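PDB 3LM3: DUF3863 domain-containing protein from Parabacteroides distasonis, which is of unknown function but is probably a glycoside hydrolase or carbohydrate deacetylase. Local coordinates for residues I17-R30 with L274-A288. Numbering follows the deposited sequence.
Sequences IEGNRFVTLCIMIR and LELNGFGWVANIWEA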
ATOM      1  N   ILE A  17     -14.589 -10.574  -6.132  1.00 10.71           N
ATOM      2  CA  ILE A  17     -13.190 -10.332  -6.475  1.00 10.47           C
ATOM      3  C   ILE A  17     -12.714 -11.204  -7.629  1.00 10.79           C
ATOM      4  O   ILE A  17     -11.913 -10.767  -8.462  1.00 10.93           O
ATOM      5  CB  ILE A  17     -12.299 -10.535  -5.227  1.00  8.67           C
ATOM      6  CG1 ILE A  17     -10.889  -9.978  -5.463  1.00 10.88           C
ATOM      7  CG2 ILE A  17     -12.313 -12.013  -4.773  1.00 10.81           C
ATOM      8  CD1 ILE A  17     -10.070  -9.935  -4.168  1.00  9.06           C
ATOM      9  N   GLU A  18     -13.271 -12.409  -7.770  1.00 11.69           N
ATOM     10  CA  GLU A  18     -12.663 -13.351  -8.697  0.50 11.54           C
ATOM     11  C   GLU A  18     -12.861 -12.935 -10.149  1.00 10.50           C
ATOM     12  O   GLU A  18     -13.949 -12.548 -10.590  1.00 12.27           O
ATOM     13  CB  GLU A  18     -13.082 -14.813  -8.441  0.50 12.37           C
ATOM     14  CG  GLU A  18     -12.533 -15.398  -7.112  0.50 17.58           C
ATOM     15  CD  GLU A  18     -10.996 -15.465  -7.067  0.50 17.20           C
ATOM     16  OE1 GLU A  18     -10.406 -16.153  -7.947  0.50 21.81           O
ATOM     17  OE2 GLU A  18     -10.393 -14.840  -6.160  0.50 11.89           O
ATOM     18  N   GLY A  19     -11.754 -12.993 -10.873  1.00  9.65           N
ATOM     19  CA  GLY A  19     -11.741 -12.663 -12.287  1.00 10.16           C
ATOM     20  C   GLY A  19     -11.667 -11.196 -12.625  1.00  9.16           C
ATOM     21  O   GLY A  19     -11.676 -10.836 -13.824  1.00 10.90           O
ATOM     22  N   ASN A  20     -11.585 -10.345 -11.609  1.00  8.86           N
ATOM     23  CA  ASN A  20     -11.711  -8.913 -11.788  1.00  8.78           C
ATOM     24  C   ASN A  20     -10.404  -8.182 -11.492  1.00  7.43           C
ATOM     25  O   ASN A  20      -9.504  -8.704 -10.812  1.00  7.80           O
ATOM     26  CB  ASN A  20     -12.840  -8.379 -10.898  1.00  9.07           C
ATOM     27  CG  ASN A  20     -14.211  -8.582 -11.488  1.00 14.59           C
ATOM     28  OD1 ASN A  20     -14.440  -8.287 -12.673  1.00 16.62           O
ATOM     29  ND2 ASN A  20     -15.150  -9.047 -10.662  1.00 15.30           N
ATOM     30  N   ARG A  21     -10.325  -6.967 -12.022  1.00  6.80           N
ATOM     31  CA  ARG A  21      -9.204  -6.038 -11.850  1.00  7.23           C
ATOM     32  C   ARG A  21      -9.708  -4.835 -11.061  1.00  8.23           C
ATOM     33  O   ARG A  21     -10.791  -4.324 -11.358  1.00  8.50           O
ATOM     34  CB  ARG A  21      -8.689  -5.598 -13.223  1.00  7.37           C
ATOM     35  CG  ARG A  21      -8.117  -6.703 -14.056  1.00  7.55           C
ATOM     36  CD  ARG A  21      -7.790  -6.225 -15.455  1.00  7.21           C
ATOM     37  NE  ARG A  21      -7.129  -7.253 -16.240  1.00  8.66           N
ATOM     38  CZ  ARG A  21      -7.738  -8.222 -16.896  1.00 12.87           C
ATOM     39  NH1 ARG A  21      -9.052  -8.329 -16.893  1.00 12.84           N
ATOM     40  NH2 ARG A  21      -7.001  -9.104 -17.574  1.00 16.93           N
ATOM     41  N   PHE A  22      -8.954  -4.429 -10.043  1.00  6.94           N
ATOM     42  CA  PHE A  22      -9.349  -3.372  -9.140  1.00  7.58           C
ATOM     43  C   PHE A  22      -8.236  -2.358  -8.965  1.00  6.74           C
ATOM     44  O   PHE A  22      -7.074  -2.731  -8.845  1.00  7.69           O
ATOM     45  CB  PHE A  22      -9.637  -3.930  -7.765  1.00  7.59           C
ATOM     46  CG  PHE A  22     -10.769  -4.915  -7.752  1.00  7.68           C
ATOM     47  CD1 PHE A  22     -12.063  -4.473  -7.602  1.00  9.87           C
ATOM     48  CD2 PHE A  22     -10.548  -6.266  -7.933  1.00  8.02           C
ATOM     49  CE1 PHE A  22     -13.115  -5.380  -7.619  1.00  9.41           C
ATOM     50  CE2 PHE A  22     -11.609  -7.179  -7.998  1.00  8.09           C
ATOM     51  CZ  PHE A  22     -12.897  -6.716  -7.803  1.00  9.16           C
ATOM     52  N   VAL A  23      -8.633  -1.080  -8.921  1.00  6.82           N
ATOM     53  CA  VAL A  23      -7.757   0.003  -8.468  1.00  6.56           C
ATOM     54  C   VAL A  23      -8.417   0.642  -7.255  1.00  6.51           C
ATOM     55  O   VAL A  23      -9.582   1.060  -7.335  1.00  6.91           O
ATOM     56  CB  VAL A  23      -7.517   1.084  -9.533  1.00  7.66           C
ATOM     57  CG1 VAL A  23      -6.769   2.299  -8.939  1.00  8.84           C
ATOM     58  CG2 VAL A  23      -6.772   0.520 -10.743  1.00  8.21           C
ATOM     59  N   THR A  24      -7.675   0.736  -6.162  1.00  6.92           N
ATOM     60  CA  THR A  24      -8.129   1.446  -4.978  1.00  6.86           C
ATOM     61  C   THR A  24      -7.262   2.679  -4.792  1.00  7.39           C
ATOM     62  O   THR A  24      -6.065   2.558  -4.501  1.00  7.11           O
ATOM     63  CB  THR A  24      -8.097   0.573  -3.731  1.00  6.96           C
ATOM     64  OG1 THR A  24      -6.775   0.071  -3.487  1.00  7.10           O
ATOM     65  CG2 THR A  24      -9.055  -0.618  -3.839  1.00  7.59           C
ATOM     66  N   LEU A  25      -7.849   3.861  -4.953  1.00  6.39           N
ATOM     67  CA  LEU A  25      -7.187   5.132  -4.732  1.00  6.87           C
ATOM     68  C   LEU A  25      -7.658   5.756  -3.439  1.00  6.02           C
ATOM     69  O   LEU A  25      -8.848   5.717  -3.103  1.00  7.30           O
ATOM     70  CB  LEU A  25      -7.529   6.118  -5.851  1.00  6.01           C
ATOM     71  CG  LEU A  25      -7.083   7.571  -5.662  1.00  6.60           C
ATOM     72  CD1 LEU A  25      -5.563   7.689  -5.639  1.00  9.32           C
ATOM     73  CD2 LEU A  25      -7.688   8.474  -6.768  1.00  7.76           C
ATOM     74  N   CYS A  26      -6.727   6.337  -2.716  1.00  5.66           N
ATOM     75  CA  CYS A  26      -7.016   7.233  -1.602  1.00  6.24           C
ATOM     76  C   CYS A  26      -6.417   8.608  -1.881  1.00  6.84           C
ATOM     77  O   CYS A  26      -5.277   8.715  -2.361  1.00  6.87           O
ATOM     78  CB  CYS A  26      -6.435   6.695  -0.311  1.00  7.68           C
ATOM     79  SG  CYS A  26      -6.423   7.866   1.087  1.00  7.61           S
ATOM     80  N   ILE A  27      -7.210   9.641  -1.627  1.00  6.87           N
ATOM     81  CA  ILE A  27      -6.729  11.030  -1.613  1.00  6.72           C
ATOM     82  C   ILE A  27      -6.629  11.476  -0.155  1.00  6.20           C
ATOM     83  O   ILE A  27      -7.633  11.368   0.599  1.00  6.93           O
ATOM     84  CB  ILE A  27      -7.638  11.991  -2.437  1.00  7.61           C
ATOM     85  CG1 ILE A  27      -7.643  11.576  -3.903  1.00  7.26           C
ATOM     86  CG2 ILE A  27      -7.147  13.450  -2.282  1.00  8.71           C
ATOM     87  CD1 ILE A  27      -8.580  12.361  -4.748  1.00  9.68           C
HETATM   88  N   MSE A  28      -5.449  11.935   0.259  1.00  6.43           N
HETATM   89  CA  MSE A  28      -5.159  12.315   1.635  1.00  6.93           C
HETATM   90  C   MSE A  28      -5.331  13.819   1.835  1.00  6.61           C
HETATM   91  O   MSE A  28      -4.847  14.626   1.014  1.00  7.45           O
HETATM   92  CB  MSE A  28      -3.744  11.937   2.026  1.00  7.54           C
HETATM   93  CG  MSE A  28      -3.341  12.284   3.425  1.00 10.73           C
HETATM   94 SE   MSE A  28      -1.486  11.809   3.718  0.75  9.74          SE
HETATM   95  CE  MSE A  28      -1.504  11.918   5.654  1.00 10.69           C
ATOM     96  N   ILE A  29      -6.023  14.176   2.908  1.00  6.72           N
ATOM     97  CA  ILE A  29      -6.230  15.559   3.335  1.00  8.06           C
ATOM     98  C   ILE A  29      -5.542  15.742   4.698  1.00  6.96           C
ATOM     99  O   ILE A  29      -5.732  14.960   5.618  1.00  7.09           O
ATOM    100  CB  ILE A  29      -7.715  15.890   3.494  1.00  7.83           C
ATOM    101  CG1 ILE A  29      -8.529  15.532   2.243  1.00 10.86           C
ATOM    102  CG2 ILE A  29      -7.894  17.376   3.880  1.00  7.43           C
ATOM    103  CD1 ILE A  29      -8.123  16.200   1.002  1.00 13.26           C
ATOM    104  N   ARG A  30      -4.740  16.800   4.850  1.00  6.22           N
ATOM    105  CA  ARG A  30      -3.914  17.007   6.054  1.00  7.24           C
ATOM    106  C   ARG A  30      -3.682  18.490   6.278  1.00  8.13           C
ATOM    107  O   ARG A  30      -4.038  19.288   5.423  1.00  7.72           O
ATOM    108  CB  ARG A  30      -2.583  16.244   5.916  1.00  7.07           C
ATOM    109  CG  ARG A  30      -1.676  16.749   4.820  1.00  7.58           C
ATOM    110  CD  ARG A  30      -0.715  15.695   4.331  1.00  8.30           C
ATOM    111  NE  ARG A  30       0.359  16.297   3.569  1.00  8.06           N
ATOM    112  CZ  ARG A  30       1.299  15.604   2.937  1.00  7.60           C
ATOM    113  NH1 ARG A  30       1.260  14.278   2.910  1.00  8.83           N
ATOM    114  NH2 ARG A  30       2.293  16.277   2.338  1.00  9.80           N
ATOM    115  N   LEU A 274      -3.204 -11.365 -12.842  1.00  9.35           N
ATOM    116  CA  LEU A 274      -4.573 -11.866 -12.822  0.50  8.28           C
ATOM    117  C   LEU A 274      -4.620 -13.334 -13.258  1.00  9.63           C
ATOM    118  O   LEU A 274      -5.397 -14.134 -12.719  1.00 10.51           O
ATOM    119  CB  LEU A 274      -5.489 -10.985 -13.671  0.50  9.19           C
ATOM    120  CG  LEU A 274      -6.937 -11.482 -13.672  0.50 10.32           C
ATOM    121  CD1 LEU A 274      -7.900 -10.325 -13.664  0.50 10.34           C
ATOM    122  CD2 LEU A 274      -7.175 -12.400 -14.870  0.50  9.59           C
ATOM    123  N   GLU A 275      -3.791 -13.691 -14.221  1.00  8.20           N
ATOM    124  CA  GLU A 275      -3.707 -15.092 -14.645  0.50 10.69           C
ATOM    125  C   GLU A 275      -3.183 -15.994 -13.538  1.00 10.84           C
ATOM    126  O   GLU A 275      -3.681 -17.114 -13.351  1.00 12.69           O
ATOM    127  CB  GLU A 275      -2.828 -15.252 -15.883  0.50 10.73           C
ATOM    128  CG  GLU A 275      -3.494 -14.874 -17.177  0.50 15.50           C
ATOM    129  CD  GLU A 275      -2.724 -15.396 -18.385  0.50 22.39           C
ATOM    130  OE1 GLU A 275      -1.477 -15.266 -18.409  0.50 24.31           O
ATOM    131  OE2 GLU A 275      -3.365 -15.944 -19.304  0.50 31.28           O
ATOM    132  N   LEU A 276      -2.178 -15.519 -12.799  1.00  9.63           N
ATOM    133  CA  LEU A 276      -1.578 -16.322 -11.739  1.00  8.51           C
ATOM    134  C   LEU A 276      -2.434 -16.405 -10.477  1.00  8.95           C
ATOM    135  O   LEU A 276      -2.417 -17.425  -9.784  1.00 10.49           O
ATOM    136  CB  LEU A 276      -0.202 -15.760 -11.380  1.00  8.71           C
ATOM    137  CG  LEU A 276       0.887 -15.873 -12.448  1.00  9.07           C
ATOM    138  CD1 LEU A 276       2.084 -14.971 -12.147  1.00 12.49           C
ATOM    139  CD2 LEU A 276       1.328 -17.323 -12.649  1.00 13.17           C
ATOM    140  N   ASN A 277      -3.102 -15.305 -10.164  1.00  8.09           N
ATOM    141  CA  ASN A 277      -3.726 -15.150  -8.834  1.00  8.12           C
ATOM    142  C   ASN A 277      -5.239 -15.175  -8.830  1.00  8.63           C
ATOM    143  O   ASN A 277      -5.845 -15.244  -7.769  1.00 10.73           O
ATOM    144  CB  ASN A 277      -3.219 -13.859  -8.188  1.00  8.42           C
ATOM    145  CG  ASN A 277      -1.711 -13.879  -8.025  1.00  8.48           C
ATOM    146  OD1 ASN A 277      -1.167 -14.924  -7.621  1.00  8.84           O
ATOM    147  ND2 ASN A 277      -1.028 -12.769  -8.382  1.00  6.89           N
ATOM    148  N   GLY A 278      -5.842 -15.011  -9.993  1.00  7.18           N
ATOM    149  CA  GLY A 278      -7.284 -15.030 -10.115  1.00  8.03           C
ATOM    150  C   GLY A 278      -7.951 -13.669 -10.034  1.00 10.46           C
ATOM    151  O   GLY A 278      -9.138 -13.542 -10.320  1.00 13.18           O
ATOM    152  N   PHE A 279      -7.212 -12.648  -9.610  1.00  8.36           N
ATOM    153  CA  PHE A 279      -7.698 -11.268  -9.624  1.00  8.27           C
ATOM    154  C   PHE A 279      -6.448 -10.402  -9.749  1.00  7.92           C
ATOM    155  O   PHE A 279      -5.319 -10.904  -9.561  1.00  7.66           O
ATOM    156  CB  PHE A 279      -8.473 -10.876  -8.354  1.00  9.92           C
ATOM    157  CG  PHE A 279      -7.650 -10.855  -7.083  1.00  7.68           C
ATOM    158  CD1 PHE A 279      -7.487 -11.997  -6.321  1.00  7.02           C
ATOM    159  CD2 PHE A 279      -7.085  -9.679  -6.637  1.00  7.79           C
ATOM    160  CE1 PHE A 279      -6.735 -11.975  -5.134  1.00 10.61           C
ATOM    161  CE2 PHE A 279      -6.333  -9.652  -5.473  1.00  8.21           C
ATOM    162  CZ  PHE A 279      -6.165 -10.797  -4.721  1.00  9.26           C
ATOM    163  N   GLY A 280      -6.648  -9.116 -10.040  1.00  7.55           N
ATOM    164  CA  GLY A 280      -5.540  -8.156 -10.015  1.00  6.65           C
ATOM    165  C   GLY A 280      -5.951  -6.945  -9.218  1.00  7.01           C
ATOM    166  O   GLY A 280      -7.094  -6.513  -9.319  1.00  7.71           O
ATOM    167  N   TRP A 281      -5.001  -6.372  -8.480  1.00  7.04           N
ATOM    168  CA  TRP A 281      -5.281  -5.228  -7.622  1.00  7.17           C
ATOM    169  C   TRP A 281      -4.090  -4.276  -7.599  1.00  6.46           C
ATOM    170  O   TRP A 281      -2.951  -4.698  -7.370  1.00  7.82           O
ATOM    171  CB  TRP A 281      -5.587  -5.706  -6.201  1.00  7.31           C
ATOM    172  CG  TRP A 281      -5.645  -4.594  -5.183  1.00  7.11           C
ATOM    173  CD1 TRP A 281      -6.420  -3.464  -5.223  1.00  6.96           C
ATOM    174  CD2 TRP A 281      -4.858  -4.508  -3.989  1.00  6.11           C
ATOM    175  NE1 TRP A 281      -6.165  -2.691  -4.102  1.00  7.53           N
ATOM    176  CE2 TRP A 281      -5.186  -3.294  -3.356  1.00  6.64           C
ATOM    177  CE3 TRP A 281      -3.891  -5.331  -3.406  1.00  7.06           C
ATOM    178  CZ2 TRP A 281      -4.613  -2.892  -2.147  1.00  6.63           C
ATOM    179  CZ3 TRP A 281      -3.313  -4.924  -2.240  1.00  7.52           C
ATOM    180  CH2 TRP A 281      -3.672  -3.727  -1.612  1.00  7.03           C
ATOM    181  N   VAL A 282      -4.372  -3.011  -7.867  1.00  6.18           N
ATOM    182  CA  VAL A 282      -3.438  -1.915  -7.795  1.00  6.23           C
ATOM    183  C   VAL A 282      -3.948  -0.943  -6.733  1.00  6.83           C
ATOM    184  O   VAL A 282      -5.138  -0.588  -6.710  1.00  7.14           O
ATOM    185  CB  VAL A 282      -3.343  -1.190  -9.149  1.00  7.41           C
ATOM    186  CG1 VAL A 282      -2.653   0.173  -9.019  1.00  8.55           C
ATOM    187  CG2 VAL A 282      -2.654  -2.112 -10.180  1.00  8.24           C
ATOM    188  N   ALA A 283      -3.030  -0.510  -5.862  1.00  6.37           N
ATOM    189  CA  ALA A 283      -3.292   0.462  -4.800  1.00  6.44           C
ATOM    190  C   ALA A 283      -2.552   1.748  -5.055  1.00  5.85           C
ATOM    191  O   ALA A 283      -1.411   1.731  -5.550  1.00  6.74           O
ATOM    192  CB  ALA A 283      -2.846  -0.096  -3.450  1.00  7.06           C
ATOM    193  N   ASN A 284      -3.150   2.890  -4.736  1.00  6.70           N
ATOM    194  CA  ASN A 284      -2.424   4.152  -4.905  1.00  6.53           C
ATOM    195  C   ASN A 284      -2.962   5.181  -3.933  1.00  7.90           C
ATOM    196  O   ASN A 284      -4.114   5.128  -3.515  1.00  8.04           O
ATOM    197  CB  ASN A 284      -2.546   4.644  -6.342  1.00  6.93           C
ATOM    198  CG  ASN A 284      -1.329   5.422  -6.836  1.00  7.25           C
ATOM    199  OD1 ASN A 284      -0.411   5.749  -6.083  1.00  7.72           O
ATOM    200  ND2 ASN A 284      -1.327   5.704  -8.158  1.00  8.02           N
ATOM    201  N   ILE A 285      -2.080   6.093  -3.539  1.00  7.94           N
ATOM    202  CA  ILE A 285      -2.392   7.189  -2.607  1.00  6.90           C
ATOM    203  C   ILE A 285      -1.833   8.463  -3.219  1.00  7.79           C
ATOM    204  O   ILE A 285      -0.639   8.528  -3.524  1.00  8.74           O
ATOM    205  CB  ILE A 285      -1.836   6.965  -1.206  1.00  7.53           C
ATOM    206  CG1 ILE A 285      -2.455   5.707  -0.580  1.00  8.43           C
ATOM    207  CG2 ILE A 285      -2.093   8.217  -0.317  1.00  8.69           C
ATOM    208  CD1 ILE A 285      -1.777   5.225   0.718  1.00 10.16           C
ATOM    209  N   TRP A 286      -2.686   9.441  -3.446  1.00  7.50           N
ATOM    210  CA  TRP A 286      -2.321  10.769  -3.947  1.00  6.65           C
ATOM    211  C   TRP A 286      -2.671  11.794  -2.889  1.00  8.36           C
ATOM    212  O   TRP A 286      -3.835  11.927  -2.484  1.00 10.00           O
ATOM    213  CB  TRP A 286      -3.087  11.131  -5.213  1.00  8.52           C
ATOM    214  CG  TRP A 286      -2.740  10.363  -6.456  1.00  7.27           C
ATOM    215  CD1 TRP A 286      -2.538   9.003  -6.564  1.00  8.52           C
ATOM    216  CD2 TRP A 286      -2.516  10.888  -7.770  1.00  6.24           C
ATOM    217  NE1 TRP A 286      -2.237   8.679  -7.859  1.00  9.22           N
ATOM    218  CE2 TRP A 286      -2.201   9.814  -8.616  1.00  7.11           C
ATOM    219  CE3 TRP A 286      -2.489  12.179  -8.310  1.00  9.23           C
ATOM    220  CZ2 TRP A 286      -1.936   9.983  -9.968  1.00  9.62           C
ATOM    221  CZ3 TRP A 286      -2.246  12.326  -9.651  1.00 10.56           C
ATOM    222  CH2 TRP A 286      -1.962  11.255 -10.459  1.00 10.94           C
ATOM    223  N   GLU A 287      -1.705  12.571  -2.444  1.00  7.65           N
ATOM    224  CA  GLU A 287      -1.988  13.610  -1.478  1.00  7.45           C
ATOM    225  C   GLU A 287      -2.568  14.830  -2.179  1.00  8.46           C
ATOM    226  O   GLU A 287      -2.041  15.273  -3.203  1.00  9.79           O
ATOM    227  CB  GLU A 287      -0.721  13.992  -0.749  1.00  9.43           C
ATOM    228  CG  GLU A 287      -0.070  12.873   0.064  1.00 11.08           C
ATOM    229  CD  GLU A 287       0.727  11.851  -0.741  1.00 13.48           C
ATOM    230  OE1 GLU A 287       1.031  12.048  -1.949  1.00 10.73           O
ATOM    231  OE2 GLU A 287       1.142  10.850  -0.132  1.00 12.36           O
ATOM    232  N   ALA A 288      -3.672  15.337  -1.637  1.00  6.71           N
ATOM    233  CA  ALA A 288      -4.347  16.506  -2.217  1.00  7.92           C
ATOM    234  C   ALA A 288      -3.387  17.687  -2.378  1.00  7.84           C
ATOM    235  O   ALA A 288      -3.502  18.454  -3.337  1.00  8.89           O
ATOM    236  CB  ALA A 288      -5.521  16.901  -1.377  1.00  8.39           C
TER
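Strand 280-287 pairs in parallel with strand 21-29, which begins 259 residues earlier, and the pairing illustrates how a parallel beta sheet of an alpha/beta fold joins segments remote in sequence. Ten backbone hydrogen bonds join the segments, beginning ahead of the strands with Gly-19 N to Gly-278 O at 2.7 Å, just after helix 255-277 ends; Gly-278 has a positive phi. Strand 318-320 flanks 21-29 as well, so the latter lies inside the sheet.

Where the pairing starts, Phe-279 holds CG between its backbone N and carbonyl carbon (chi1 66°), which turns one face of the ring to Ile-17, whose CD1 sits 3.7 Å from the Phe-279 ring centroid, 4° off the normal, a CH-pi contact. Replacing Phe-279 by alanine would probably leave the Ile-17 methyl without its aromatic face and open a gap beside the type II turn of 17-20. Nearby, in one of the two deposited conformers of Leu-274, CD1 lies over the centre of the Arg-21 guanidinium, whose NE is hydrogen-bonded to Phe-270 O.

Further along, one face carries Phe-22, Thr-24, Cys-26 and Met-28 (selenomethionine) beside Trp-281, Ala-283, Ile-285 and Glu-287, with helix 322-332 packing on Phe-22 and Thr-24. The other carries Leu-25, whose CD1 comes 3.4 Å from Trp-286 CD1, both side chains also touching Met-303 of helix 296-313. At the far end, Arg-30 NH1 passes 3.4 Å from Glu-287 CG, while Arg-30 NE is salt-bridged to Glu-47 and Glu-287 OE2 is hydrogen-bonded to Tyr-112 OH. Near the start of strand 280-287, Trp-281 NE1 donates to Thr-24 OG1, 2.9 Å away and close to the plane of the indole.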